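Local atomic coordinates of intracellular protein transport protein USO1 (Saccharomyces cerevisiae S288c, PDB entry 6LSU), a protein that tethers vesicles to membranes as a coiled-coil homodimer and is required for protein transport from the ER to the Golgi complex, the present chain being its globular head. Residues Asp208-Asn219 with Val252-Ile263; Lys282-Pro290 with Ile307-Ser315. One frame throughout, in Å; residues are numbered along the deposited sequence.

Contact 1 of 2, residues Asp208-Asn219 with Val252-Ile263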
ATOM      1  N   ASP A 208       6.903 -25.564 -10.160  1.00 56.43           N
ATOM      2  CA  ASP A 208       5.765 -24.614 -10.015  1.00 54.30           C
ATOM      3  C   ASP A 208       4.999 -24.939  -8.730  1.00 54.19           C
ATOM      4  O   ASP A 208       4.850 -24.018  -7.845  1.00 50.50           O
ATOM      5  CB  ASP A 208       4.883 -24.663 -11.262  1.00 54.18           C
ATOM      6  CG  ASP A 208       5.547 -24.166 -12.548  1.00 54.29           C
ATOM      7  OD1 ASP A 208       6.708 -23.726 -12.530  1.00 49.43           O
ATOM      8  OD2 ASP A 208       4.853 -24.210 -13.578  1.00 63.85           O
ATOM      9  N   GLU A 209       4.598 -26.216  -8.570  1.00 51.10           N
ATOM     10  CA  GLU A 209       3.855 -26.626  -7.344  1.00 52.67           C
ATOM     11  C   GLU A 209       4.671 -26.357  -6.075  1.00 53.55           C
ATOM     12  O   GLU A 209       4.070 -25.958  -5.057  1.00 60.44           O
ATOM     13  CB  GLU A 209       3.459 -28.087  -7.350  1.00 57.16           C
ATOM     14  CG  GLU A 209       2.134 -28.291  -6.659  1.00 59.48           C
ATOM     15  CD  GLU A 209       1.013 -27.519  -7.340  1.00 58.76           C
ATOM     16  OE1 GLU A 209       0.013 -27.176  -6.663  1.00 67.27           O
ATOM     17  OE2 GLU A 209       1.148 -27.293  -8.559  1.00 63.82           O
ATOM     18  N   ALA A 210       5.987 -26.510  -6.128  1.00 50.62           N
ATOM     19  CA  ALA A 210       6.867 -26.395  -4.953  1.00 49.21           C
ATOM     20  C   ALA A 210       6.942 -24.936  -4.480  1.00 51.26           C
ATOM     21  O   ALA A 210       7.239 -24.741  -3.305  1.00 48.64           O
ATOM     22  CB  ALA A 210       8.246 -26.951  -5.279  1.00 52.01           C
ATOM     23  N   ILE A 211       6.807 -23.946  -5.379  1.00 55.85           N
ATOM     24  CA  ILE A 211       6.750 -22.490  -5.014  1.00 48.70           C
ATOM     25  C   ILE A 211       5.535 -22.230  -4.130  1.00 45.59           C
ATOM     26  O   ILE A 211       5.701 -21.570  -3.104  1.00 47.13           O
ATOM     27  CB  ILE A 211       6.717 -21.606  -6.279  1.00 53.17           C
ATOM     28  CG1 ILE A 211       7.911 -21.909  -7.184  1.00 51.10           C
ATOM     29  CG2 ILE A 211       6.713 -20.120  -5.867  1.00 55.96           C
ATOM     30  CD1 ILE A 211       7.842 -21.257  -8.517  1.00 54.06           C
ATOM     31  N   LEU A 212       4.372 -22.808  -4.478  1.00 49.33           N
ATOM     32  CA  LEU A 212       3.099 -22.738  -3.728  1.00 51.65           C
ATOM     33  C   LEU A 212       3.283 -23.367  -2.345  1.00 59.23           C
ATOM     34  O   LEU A 212       2.813 -22.732  -1.391  1.00 59.32           O
ATOM     35  CB  LEU A 212       1.993 -23.414  -4.534  1.00 54.05           C
ATOM     36  CG  LEU A 212       1.651 -22.686  -5.831  1.00 55.09           C
ATOM     37  CD1 LEU A 212       0.539 -23.358  -6.588  1.00 49.98           C
ATOM     38  CD2 LEU A 212       1.265 -21.242  -5.524  1.00 61.99           C
ATOM     39  N   LEU A 213       3.929 -24.535  -2.225  1.00 62.37           N
ATOM     40  CA  LEU A 213       4.018 -25.250  -0.921  1.00 57.62           C
ATOM     41  C   LEU A 213       5.001 -24.425  -0.086  1.00 56.94           C
ATOM     42  O   LEU A 213       4.765 -24.160   1.135  1.00 50.80           O
ATOM     43  CB  LEU A 213       4.447 -26.707  -1.135  1.00 55.91           C
ATOM     44  CG  LEU A 213       4.765 -27.508   0.131  1.00 58.46           C
ATOM     45  CD1 LEU A 213       3.555 -27.607   1.029  1.00 57.65           C
ATOM     46  CD2 LEU A 213       5.286 -28.921  -0.170  1.00 59.13           C
ATOM     47  N   LEU A 214       6.056 -23.942  -0.735  1.00 52.09           N
ATOM     48  CA  LEU A 214       7.013 -23.097   0.006  1.00 55.78           C
ATOM     49  C   LEU A 214       6.286 -21.850   0.528  1.00 61.57           C
ATOM     50  O   LEU A 214       6.526 -21.466   1.678  1.00 60.29           O
ATOM     51  CB  LEU A 214       8.168 -22.784  -0.936  1.00 57.66           C
ATOM     52  CG  LEU A 214       9.188 -23.909  -1.031  1.00 61.35           C
ATOM     53  CD1 LEU A 214      10.069 -23.739  -2.254  1.00 65.84           C
ATOM     54  CD2 LEU A 214      10.041 -23.950   0.236  1.00 64.14           C
ATOM     55  N   MET A 215       5.410 -21.231  -0.280  1.00 62.13           N
ATOM     56  CA  MET A 215       4.637 -20.061   0.189  1.00 61.71           C
ATOM     57  C   MET A 215       3.886 -20.430   1.472  1.00 58.80           C
ATOM     58  O   MET A 215       3.925 -19.616   2.414  1.00 60.77           O
ATOM     59  CB  MET A 215       3.610 -19.600  -0.844  1.00 70.64           C
ATOM     60  CG  MET A 215       4.171 -18.724  -1.946  1.00 73.68           C
ATOM     61  SD  MET A 215       2.938 -18.514  -3.255  1.00 74.06           S
ATOM     62  CE  MET A 215       1.657 -17.837  -2.201  1.00 76.57           C
ATOM     63  N   ALA A 216       3.183 -21.554   1.482  1.00 55.14           N
ATOM     64  CA  ALA A 216       2.343 -22.065   2.589  1.00 56.65           C
ATOM     65  C   ALA A 216       3.175 -22.283   3.827  1.00 58.61           C
ATOM     66  O   ALA A 216       2.725 -21.958   4.895  1.00 76.15           O
ATOM     67  CB  ALA A 216       1.711 -23.373   2.216  1.00 59.31           C
ATOM     68  N   VAL A 217       4.355 -22.832   3.675  1.00 62.82           N
ATOM     69  CA  VAL A 217       5.143 -23.318   4.826  1.00 67.24           C
ATOM     70  C   VAL A 217       5.854 -22.118   5.500  1.00 68.32           C
ATOM     71  O   VAL A 217       5.824 -22.051   6.777  1.00 64.04           O
ATOM     72  CB  VAL A 217       6.086 -24.450   4.379  1.00 62.96           C
ATOM     73  CG1 VAL A 217       7.218 -24.638   5.344  1.00 67.90           C
ATOM     74  CG2 VAL A 217       5.314 -25.743   4.226  1.00 68.27           C
ATOM     75  N   VAL A 218       6.458 -21.208   4.720  1.00 61.92           N
ATOM     76  CA  VAL A 218       7.201 -20.030   5.275  1.00 66.58           C
ATOM     77  C   VAL A 218       6.226 -18.972   5.817  1.00 67.78           C
ATOM     78  O   VAL A 218       6.657 -18.189   6.627  1.00 67.04           O
ATOM     79  CB  VAL A 218       8.147 -19.343   4.268  1.00 71.96           C
ATOM     80  CG1 VAL A 218       8.991 -20.312   3.469  1.00 70.79           C
ATOM     81  CG2 VAL A 218       7.398 -18.430   3.322  1.00 77.16           C
ATOM     82  N   ASN A 219       4.965 -18.932   5.362  1.00 73.85           N
ATOM     83  CA  ASN A 219       3.943 -17.942   5.801  1.00 79.92           C
ATOM     84  C   ASN A 219       3.783 -17.974   7.328  1.00 85.26           C
ATOM     85  O   ASN A 219       3.541 -19.076   7.862  1.00105.27           O
ATOM     86  CB  ASN A 219       2.588 -18.215   5.134  1.00 87.54           C
ATOM     87  CG  ASN A 219       1.603 -17.093   5.360  1.00 80.72           C
ATOM     88  OD1 ASN A 219       1.781 -16.011   4.794  1.00 82.59           O
ATOM     89  ND2 ASN A 219       0.631 -17.329   6.233  1.00 75.67           N
ATOM     90  N   VAL A 252       3.283 -17.974 -12.235  1.00 47.77           N
ATOM     91  CA  VAL A 252       4.520 -18.535 -11.622  1.00 53.44           C
ATOM     92  C   VAL A 252       5.381 -17.379 -11.090  1.00 55.23           C
ATOM     93  O   VAL A 252       5.864 -17.492  -9.949  1.00 59.56           O
ATOM     94  CB  VAL A 252       5.295 -19.452 -12.581  1.00 53.03           C
ATOM     95  CG1 VAL A 252       6.578 -19.948 -11.945  1.00 57.77           C
ATOM     96  CG2 VAL A 252       4.444 -20.642 -12.972  1.00 56.11           C
ATOM     97  N   VAL A 253       5.516 -16.289 -11.855  1.00 56.82           N
ATOM     98  CA  VAL A 253       6.234 -15.065 -11.391  1.00 55.01           C
ATOM     99  C   VAL A 253       5.525 -14.442 -10.193  1.00 49.03           C
ATOM    100  O   VAL A 253       6.216 -14.038  -9.277  1.00 49.16           O
ATOM    101  CB  VAL A 253       6.412 -14.060 -12.531  1.00 51.97           C
ATOM    102  CG1 VAL A 253       6.950 -12.748 -12.034  1.00 53.25           C
ATOM    103  CG2 VAL A 253       7.320 -14.657 -13.576  1.00 54.05           C
ATOM    104  N   ASN A 254       4.198 -14.391 -10.212  1.00 49.73           N
ATOM    105  CA  ASN A 254       3.382 -13.891  -9.071  1.00 47.47           C
ATOM    106  C   ASN A 254       3.702 -14.752  -7.836  1.00 44.29           C
ATOM    107  O   ASN A 254       3.996 -14.193  -6.748  1.00 39.17           O
ATOM    108  CB  ASN A 254       1.897 -13.968  -9.401  1.00 50.61           C
ATOM    109  CG  ASN A 254       1.063 -12.987  -8.618  1.00 46.02           C
ATOM    110  OD1 ASN A 254      -0.022 -12.657  -9.031  1.00 53.64           O
ATOM    111  ND2 ASN A 254       1.552 -12.496  -7.521  1.00 49.53           N
ATOM    112  N   ASP A 255       3.701 -16.076  -8.012  1.00 45.52           N
ATOM    113  CA  ASP A 255       4.079 -17.038  -6.929  1.00 45.90           C
ATOM    114  C   ASP A 255       5.520 -16.737  -6.481  1.00 44.14           C
ATOM    115  O   ASP A 255       5.716 -16.442  -5.312  1.00 43.31           O
ATOM    116  CB  ASP A 255       3.874 -18.485  -7.356  1.00 47.96           C
ATOM    117  CG  ASP A 255       2.487 -18.790  -7.946  1.00 52.83           C
ATOM    118  OD1 ASP A 255       2.420 -19.669  -8.808  1.00 53.56           O
ATOM    119  OD2 ASP A 255       1.470 -18.160  -7.551  1.00 55.33           O
ATOM    120  N   CYS A 256       6.478 -16.696  -7.405  1.00 47.69           N
ATOM    121  CA  CYS A 256       7.898 -16.427  -7.071  1.00 50.67           C
ATOM    122  C   CYS A 256       7.988 -15.140  -6.269  1.00 52.65           C
ATOM    123  O   CYS A 256       8.539 -15.219  -5.108  1.00 55.83           O
ATOM    124  CB  CYS A 256       8.761 -16.336  -8.317  1.00 52.48           C
ATOM    125  SG  CYS A 256       9.053 -17.958  -9.047  1.00 56.95           S
ATOM    126  N   LEU A 257       7.399 -14.044  -6.782  1.00 49.63           N
ATOM    127  CA  LEU A 257       7.436 -12.744  -6.060  1.00 51.38           C
ATOM    128  C   LEU A 257       6.734 -12.894  -4.695  1.00 50.66           C
ATOM    129  O   LEU A 257       7.242 -12.394  -3.695  1.00 54.75           O
ATOM    130  CB  LEU A 257       6.830 -11.635  -6.935  1.00 50.26           C
ATOM    131  CG  LEU A 257       7.577 -11.362  -8.242  1.00 49.62           C
ATOM    132  CD1 LEU A 257       6.666 -10.696  -9.250  1.00 47.44           C
ATOM    133  CD2 LEU A 257       8.822 -10.540  -7.982  1.00 50.22           C
ATOM    134  N   SER A 258       5.598 -13.569  -4.668  1.00 54.53           N
ATOM    135  CA  SER A 258       4.749 -13.728  -3.464  1.00 55.39           C
ATOM    136  C   SER A 258       5.563 -14.480  -2.400  1.00 59.05           C
ATOM    137  O   SER A 258       5.494 -14.146  -1.192  1.00 52.76           O
ATOM    138  CB  SER A 258       3.510 -14.460  -3.811  1.00 55.03           C
ATOM    139  OG  SER A 258       2.407 -13.823  -3.217  1.00 66.91           O
ATOM    140  N   LEU A 259       6.322 -15.488  -2.845  1.00 55.39           N
ATOM    141  CA  LEU A 259       7.190 -16.266  -1.938  1.00 55.71           C
ATOM    142  C   LEU A 259       8.356 -15.373  -1.469  1.00 55.49           C
ATOM    143  O   LEU A 259       8.603 -15.300  -0.238  1.00 48.94           O
ATOM    144  CB  LEU A 259       7.656 -17.557  -2.632  1.00 52.78           C
ATOM    145  CG  LEU A 259       8.703 -18.338  -1.856  1.00 53.26           C
ATOM    146  CD1 LEU A 259       8.175 -18.680  -0.467  1.00 53.78           C
ATOM    147  CD2 LEU A 259       9.143 -19.574  -2.625  1.00 52.26           C
ATOM    148  N   ILE A 260       9.020 -14.643  -2.368  1.00 55.73           N
ATOM    149  CA  ILE A 260      10.061 -13.673  -1.916  1.00 52.05           C
ATOM    150  C   ILE A 260       9.449 -12.752  -0.865  1.00 53.28           C
ATOM    151  O   ILE A 260      10.158 -12.417   0.100  1.00 62.51           O
ATOM    152  CB  ILE A 260      10.658 -12.876  -3.082  1.00 50.41           C
ATOM    153  CG1 ILE A 260      11.324 -13.756  -4.117  1.00 51.84           C
ATOM    154  CG2 ILE A 260      11.656 -11.846  -2.545  1.00 52.11           C
ATOM    155  CD1 ILE A 260      12.059 -12.937  -5.205  1.00 54.91           C
ATOM    156  N   ASN A 261       8.201 -12.348  -1.046  1.00 51.91           N
ATOM    157  CA  ASN A 261       7.536 -11.413  -0.120  1.00 56.61           C
ATOM    158  C   ASN A 261       7.400 -12.089   1.242  1.00 57.93           C
ATOM    159  O   ASN A 261       7.770 -11.453   2.223  1.00 66.55           O
ATOM    160  CB  ASN A 261       6.203 -10.917  -0.707  1.00 59.66           C
ATOM    161  CG  ASN A 261       5.537  -9.882   0.168  1.00 60.07           C
ATOM    162  OD1 ASN A 261       5.095 -10.209   1.278  1.00 66.46           O
ATOM    163  ND2 ASN A 261       5.494  -8.653  -0.317  1.00 61.78           N
ATOM    164  N   ASN A 262       6.876 -13.306   1.302  1.00 59.64           N
ATOM    165  CA  ASN A 262       6.600 -14.019   2.574  1.00 62.71           C
ATOM    166  C   ASN A 262       7.920 -14.354   3.292  1.00 71.28           C
ATOM    167  O   ASN A 262       7.903 -14.423   4.546  1.00 64.22           O
ATOM    168  CB  ASN A 262       5.790 -15.296   2.348  1.00 67.17           C
ATOM    169  CG  ASN A 262       4.337 -15.058   1.994  1.00 65.33           C
ATOM    170  OD1 ASN A 262       3.734 -14.061   2.380  1.00 79.56           O
ATOM    171  ND2 ASN A 262       3.749 -15.994   1.287  1.00 66.51           N
ATOM    172  N   ILE A 263       9.037 -14.557   2.567  1.00 64.53           N
ATOM    173  CA  ILE A 263      10.343 -14.847   3.228  1.00 62.33           C
ATOM    174  C   ILE A 263      10.919 -13.573   3.882  1.00 66.92           C
ATOM    175  O   ILE A 263      11.758 -13.759   4.822  1.00 63.16           O
ATOM    176  CB  ILE A 263      11.325 -15.456   2.209  1.00 63.87           C
ATOM    177  CG1 ILE A 263      10.863 -16.809   1.685  1.00 58.83           C
ATOM    178  CG2 ILE A 263      12.735 -15.529   2.763  1.00 67.22           C
ATOM    179  CD1 ILE A 263      11.462 -17.161   0.349  1.00 62.32           C
TER
HETATM  180  O   HOH W   1       3.456 -21.883  -9.537  1.00 62.57           O
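Leu212 CD2 sits over one face of the Asp255 carboxylate, 3.7 Å from Asp255 CG, while Asp255 OD1 takes a hydrogen bond from a water at 2.6 Å and forms a salt bridge with Arg111. The same water also donates to the backbone O of Asp208, so it bridges the two helices; with Arg111 it probably stabilises the buried negative charge. One turn earlier the Asp208 carboxylate turns a face to Val252, whose CG2 lies 3.6 Å from Asp208 OD2. At the C-terminal end the amides of Asn219 and Asn262 are steeply inclined, 71° apart: Asn219 OD1 hangs above the Asn262 plane, tilted from its normal, and Asn262 ND2 is bound instead by Asn114 O.

Between these polar ends the packing is apolar and interlocked. Ile211 is a knob among Val252, Asp255, Cys256 and Leu259, with CD1 3.6 Å from Cys256 SG and CG2 against Asp255 CB. Leu259 answers from the other helix: its CG is anti to the backbone N (chi1 172°), which carries CD2 to 3.8 Å from Leu214 CB, and its CD1 reaches Val218 CG2. Met215 fills the hole made by Asp255, Ser258, Leu259 and Asn262, its CG 3.7 Å from Leu259 CB; the bend at its sulfur lays CE beside Ser258 CB. The axes approach to 9.3 Å and run nearly parallel, 23° apart. Such parallel knobs-into-holes packing between helices of successive repeats, here ARM 3 and ARM 4, is characteristic of an armadillo-type alpha-solenoid.

Contact 2 of 2, residues Lys282-Pro290 with Ile307-Ser315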
ATOM      1  N   LYS A 282      19.081  -7.604  -9.618  1.00 64.08           N
ATOM      2  CA  LYS A 282      18.074  -8.529 -10.203  1.00 66.65           C
ATOM      3  C   LYS A 282      16.673  -7.901 -10.118  1.00 62.41           C
ATOM      4  O   LYS A 282      15.970  -7.917 -11.123  1.00 56.63           O
ATOM      5  CB  LYS A 282      18.135  -9.880  -9.485  1.00 66.50           C
ATOM      6  CG  LYS A 282      19.298 -10.750  -9.932  1.00 72.59           C
ATOM      7  CD  LYS A 282      19.925 -11.549  -8.821  1.00 74.86           C
ATOM      8  CE  LYS A 282      20.776 -12.672  -9.355  1.00 76.25           C
ATOM      9  NZ  LYS A 282      20.899 -13.726  -8.323  1.00 85.16           N
ATOM     10  N   LEU A 283      16.304  -7.382  -8.945  1.00 61.59           N
ATOM     11  CA  LEU A 283      14.990  -6.739  -8.671  1.00 59.99           C
ATOM     12  C   LEU A 283      14.866  -5.464  -9.526  1.00 59.63           C
ATOM     13  O   LEU A 283      13.828  -5.279 -10.185  1.00 60.40           O
ATOM     14  CB  LEU A 283      14.933  -6.428  -7.177  1.00 60.38           C
ATOM     15  CG  LEU A 283      13.584  -5.953  -6.668  1.00 63.32           C
ATOM     16  CD1 LEU A 283      12.521  -6.963  -7.014  1.00 65.95           C
ATOM     17  CD2 LEU A 283      13.632  -5.749  -5.166  1.00 68.48           C
ATOM     18  N   ALA A 284      15.917  -4.655  -9.561  1.00 53.51           N
ATOM     19  CA  ALA A 284      16.065  -3.473 -10.430  1.00 53.66           C
ATOM     20  C   ALA A 284      15.831  -3.878 -11.868  1.00 56.60           C
ATOM     21  O   ALA A 284      15.173  -3.137 -12.600  1.00 56.47           O
ATOM     22  CB  ALA A 284      17.446  -2.899 -10.325  1.00 54.54           C
ATOM     23  N   HIS A 285      16.432  -4.976 -12.291  1.00 61.35           N
ATOM     24  CA  HIS A 285      16.386  -5.372 -13.725  1.00 62.20           C
ATOM     25  C   HIS A 285      14.918  -5.688 -14.109  1.00 64.86           C
ATOM     26  O   HIS A 285      14.475  -5.342 -15.265  1.00 60.20           O
ATOM     27  CB  HIS A 285      17.335  -6.544 -13.978  1.00 56.63           C
ATOM     28  CG  HIS A 285      17.100  -7.118 -15.326  1.00 60.14           C
ATOM     29  ND1 HIS A 285      17.564  -6.468 -16.462  1.00 63.44           N
ATOM     30  CD2 HIS A 285      16.412  -8.216 -15.739  1.00 57.47           C
ATOM     31  CE1 HIS A 285      17.182  -7.152 -17.526  1.00 66.97           C
ATOM     32  NE2 HIS A 285      16.484  -8.237 -17.114  1.00 59.59           N
ATOM     33  N   LEU A 286      14.226  -6.386 -13.184  1.00 58.01           N
ATOM     34  CA  LEU A 286      12.799  -6.798 -13.299  1.00 58.41           C
ATOM     35  C   LEU A 286      11.864  -5.573 -13.241  1.00 53.31           C
ATOM     36  O   LEU A 286      11.000  -5.495 -14.078  1.00 47.96           O
ATOM     37  CB  LEU A 286      12.497  -7.748 -12.135  1.00 65.98           C
ATOM     38  CG  LEU A 286      11.050  -8.209 -12.022  1.00 63.80           C
ATOM     39  CD1 LEU A 286      10.729  -9.096 -13.219  1.00 61.96           C
ATOM     40  CD2 LEU A 286      10.800  -8.932 -10.718  1.00 63.81           C
ATOM     41  N   LEU A 287      12.089  -4.641 -12.299  1.00 50.57           N
ATOM     42  CA  LEU A 287      11.341  -3.382 -12.192  1.00 48.83           C
ATOM     43  C   LEU A 287      11.558  -2.537 -13.456  1.00 49.59           C
ATOM     44  O   LEU A 287      10.659  -1.794 -13.870  1.00 57.30           O
ATOM     45  CB  LEU A 287      11.794  -2.636 -10.944  1.00 48.59           C
ATOM     46  CG  LEU A 287      11.265  -3.179  -9.620  1.00 48.32           C
ATOM     47  CD1 LEU A 287      11.851  -2.410  -8.435  1.00 49.32           C
ATOM     48  CD2 LEU A 287       9.754  -3.062  -9.615  1.00 47.99           C
ATOM     49  N   SER A 288      12.690  -2.673 -14.106  1.00 50.40           N
ATOM     50  CA  SER A 288      13.059  -1.752 -15.209  1.00 53.13           C
ATOM     51  C   SER A 288      12.499  -2.293 -16.530  1.00 53.05           C
ATOM     52  O   SER A 288      12.435  -1.523 -17.501  1.00 57.67           O
ATOM     53  CB  SER A 288      14.548  -1.501 -15.284  1.00 53.45           C
ATOM     54  OG  SER A 288      15.161  -2.416 -16.179  1.00 58.09           O
ATOM     55  N   GLU A 289      11.946  -3.501 -16.533  1.00 54.88           N
ATOM     56  CA  GLU A 289      11.371  -4.100 -17.751  1.00 59.01           C
ATOM     57  C   GLU A 289      10.402  -3.189 -18.506  1.00 58.05           C
ATOM     58  O   GLU A 289      10.462  -3.093 -19.727  1.00 56.93           O
ATOM     59  CB  GLU A 289      10.715  -5.424 -17.422  1.00 65.99           C
ATOM     60  CG  GLU A 289      11.579  -6.581 -17.855  1.00 78.56           C
ATOM     61  CD  GLU A 289      11.268  -7.866 -17.110  1.00 84.74           C
ATOM     62  OE1 GLU A 289      12.269  -8.551 -16.613  1.00 78.56           O
ATOM     63  OE2 GLU A 289      10.045  -8.175 -17.050  1.00 76.26           O
ATOM     64  N   PRO A 290       9.422  -2.527 -17.876  1.00 58.68           N
ATOM     65  CA  PRO A 290       8.451  -1.754 -18.651  1.00 62.92           C
ATOM     66  C   PRO A 290       9.029  -0.550 -19.423  1.00 61.54           C
ATOM     67  O   PRO A 290       8.327  -0.051 -20.235  1.00 60.53           O
ATOM     68  CB  PRO A 290       7.498  -1.218 -17.592  1.00 58.57           C
ATOM     69  CG  PRO A 290       7.739  -2.089 -16.402  1.00 57.79           C
ATOM     70  CD  PRO A 290       9.201  -2.428 -16.438  1.00 55.69           C
ATOM     71  N   ILE A 307       4.309  -6.291 -10.930  1.00 45.93           N
ATOM     72  CA  ILE A 307       5.234  -5.162 -10.653  1.00 45.40           C
ATOM     73  C   ILE A 307       4.903  -4.648  -9.247  1.00 48.53           C
ATOM     74  O   ILE A 307       5.842  -4.209  -8.538  1.00 49.68           O
ATOM     75  CB  ILE A 307       5.222  -4.058 -11.719  1.00 48.07           C
ATOM     76  CG1 ILE A 307       6.481  -3.180 -11.606  1.00 49.71           C
ATOM     77  CG2 ILE A 307       3.947  -3.205 -11.690  1.00 45.23           C
ATOM     78  CD1 ILE A 307       6.791  -2.378 -12.892  1.00 51.60           C
ATOM     79  N   ASN A 308       3.629  -4.655  -8.843  1.00 45.53           N
ATOM     80  CA  ASN A 308       3.264  -4.000  -7.585  1.00 44.12           C
ATOM     81  C   ASN A 308       3.857  -4.870  -6.470  1.00 46.24           C
ATOM     82  O   ASN A 308       4.317  -4.343  -5.417  1.00 47.46           O
ATOM     83  CB  ASN A 308       1.752  -3.780  -7.521  1.00 45.38           C
ATOM     84  CG  ASN A 308       1.275  -2.454  -8.087  1.00 50.00           C
ATOM     85  OD1 ASN A 308       2.050  -1.553  -8.439  1.00 51.31           O
ATOM     86  ND2 ASN A 308      -0.034  -2.322  -8.204  1.00 51.77           N
ATOM     87  N   THR A 309       3.760  -6.192  -6.633  1.00 49.34           N
ATOM     88  CA  THR A 309       4.381  -7.134  -5.680  1.00 52.04           C
ATOM     89  C   THR A 309       5.899  -6.858  -5.615  1.00 53.11           C
ATOM     90  O   THR A 309       6.454  -6.749  -4.462  1.00 49.23           O
ATOM     91  CB  THR A 309       4.058  -8.578  -6.031  1.00 55.72           C
ATOM     92  OG1 THR A 309       2.644  -8.733  -6.215  1.00 49.25           O
ATOM     93  CG2 THR A 309       4.516  -9.518  -4.915  1.00 61.27           C
ATOM     94  N   ALA A 310       6.560  -6.724  -6.767  1.00 46.66           N
ATOM     95  CA  ALA A 310       7.983  -6.320  -6.824  1.00 49.76           C
ATOM     96  C   ALA A 310       8.257  -5.017  -6.034  1.00 46.05           C
ATOM     97  O   ALA A 310       9.183  -4.987  -5.220  1.00 51.05           O
ATOM     98  CB  ALA A 310       8.422  -6.226  -8.270  1.00 44.43           C
ATOM     99  N   LEU A 311       7.462  -3.978  -6.254  1.00 48.87           N
ATOM    100  CA  LEU A 311       7.562  -2.678  -5.561  1.00 45.32           C
ATOM    101  C   LEU A 311       7.385  -2.890  -4.070  1.00 43.53           C
ATOM    102  O   LEU A 311       8.097  -2.188  -3.310  1.00 47.29           O
ATOM    103  CB  LEU A 311       6.569  -1.673  -6.131  1.00 44.33           C
ATOM    104  CG  LEU A 311       6.953  -1.116  -7.508  1.00 50.22           C
ATOM    105  CD1 LEU A 311       5.814  -0.274  -8.114  1.00 48.02           C
ATOM    106  CD2 LEU A 311       8.215  -0.272  -7.437  1.00 47.07           C
ATOM    107  N   ASP A 312       6.499  -3.806  -3.678  1.00 48.46           N
ATOM    108  CA  ASP A 312       6.170  -4.069  -2.241  1.00 53.73           C
ATOM    109  C   ASP A 312       7.424  -4.673  -1.594  1.00 50.77           C
ATOM    110  O   ASP A 312       7.757  -4.295  -0.475  1.00 50.52           O
ATOM    111  CB  ASP A 312       4.890  -4.913  -2.056  1.00 57.06           C
ATOM    112  CG  ASP A 312       3.598  -4.152  -2.346  1.00 66.73           C
ATOM    113  OD1 ASP A 312       3.647  -2.870  -2.444  1.00 76.02           O
ATOM    114  OD2 ASP A 312       2.550  -4.817  -2.485  1.00 73.85           O
ATOM    115  N   ILE A 313       8.158  -5.520  -2.309  1.00 47.48           N
ATOM    116  CA  ILE A 313       9.372  -6.154  -1.760  1.00 47.17           C
ATOM    117  C   ILE A 313      10.355  -5.035  -1.458  1.00 48.88           C
ATOM    118  O   ILE A 313      10.871  -5.021  -0.313  1.00 50.19           O
ATOM    119  CB  ILE A 313       9.932  -7.188  -2.723  1.00 48.82           C
ATOM    120  CG1 ILE A 313       9.100  -8.474  -2.722  1.00 54.11           C
ATOM    121  CG2 ILE A 313      11.382  -7.418  -2.420  1.00 51.31           C
ATOM    122  CD1 ILE A 313       9.251  -9.292  -4.020  1.00 61.72           C
ATOM    123  N   VAL A 314      10.600  -4.103  -2.405  1.00 44.60           N
ATOM    124  CA  VAL A 314      11.448  -2.928  -2.047  1.00 46.76           C
ATOM    125  C   VAL A 314      10.942  -2.277  -0.754  1.00 51.17           C
ATOM    126  O   VAL A 314      11.782  -2.073   0.155  1.00 54.07           O
ATOM    127  CB  VAL A 314      11.553  -1.901  -3.174  1.00 48.47           C
ATOM    128  CG1 VAL A 314      12.465  -0.774  -2.780  1.00 45.45           C
ATOM    129  CG2 VAL A 314      12.055  -2.535  -4.480  1.00 53.45           C
ATOM    130  N   SER A 315       9.625  -2.048  -0.625  1.00 52.91           N
ATOM    131  CA  SER A 315       9.034  -1.324   0.531  1.00 57.34           C
ATOM    132  C   SER A 315       9.303  -2.047   1.847  1.00 58.95           C
ATOM    133  O   SER A 315       9.719  -1.371   2.759  1.00 63.24           O
ATOM    134  CB  SER A 315       7.570  -1.069   0.394  1.00 58.81           C
ATOM    135  OG  SER A 315       7.313   0.141  -0.280  1.00 56.41           O
TER
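Leu287 N donates to Leu283 O at 2.8 Å, the helical bond that sets these two leucines one turn apart on the side facing residues 307-315; a bond of the same kind, Leu311 N to Ile307 O, spaces two of the residues that Leu287 meets. Leu287 is the knob, seated among Ile307, Ala310, Leu311 and Val314. With CG beside the backbone N (chi1 -76°), the end of its side chain comes nearer to residues 307-315 than the direction of its CB suggests. The branches divide the work: CD2 meets Ala310 CB at 3.7 Å, Ile307 CG1 at 3.8 Å and Leu311 CD2, whereas CD1 touches Val314 CG2. Leu283 lies beside it, and its CD2 touches Val314 CG2 at 3.6 Å and also Ile313 CG2. Where residues 282-290 leave the regular helix, Pro290 CG touches the Ile307 CD1 methyl at 3.6 Å, and helix 337-346 covers this corner through Leu344. Helices 280-287 and 301-317, both in ARM 5, run roughly antiparallel at 146°, their axes 10.4 Å apart at closest. With no hydrogen bond across the interface, the pairing depends on the fit of buried aliphatic branches.

Contact 1 joins successive repeats, contact 2 two of the helices within the next one, and helix 251-264, one partner of contact 1, also packs on contact 2. Their centres are about 16 Å apart, and contact 1 closes along the chain before contact 2 opens. While residues such as Asp255 and Leu259 serve helix 204-218, Leu257 and Ile260 carry the same helix into contact 2: Leu257 CD2 packs 3.7 Å from Leu286 CD2, Leu257 CB lies 3.7 Å from Thr309 CG2, and Ile260 CG2 is 3.8 Å from Ile313 CD1. Packing thus runs from ARM 3 through ARM 4 to ARM 5, so the two contacts are neighbouring parts of one solenoid in the globular head.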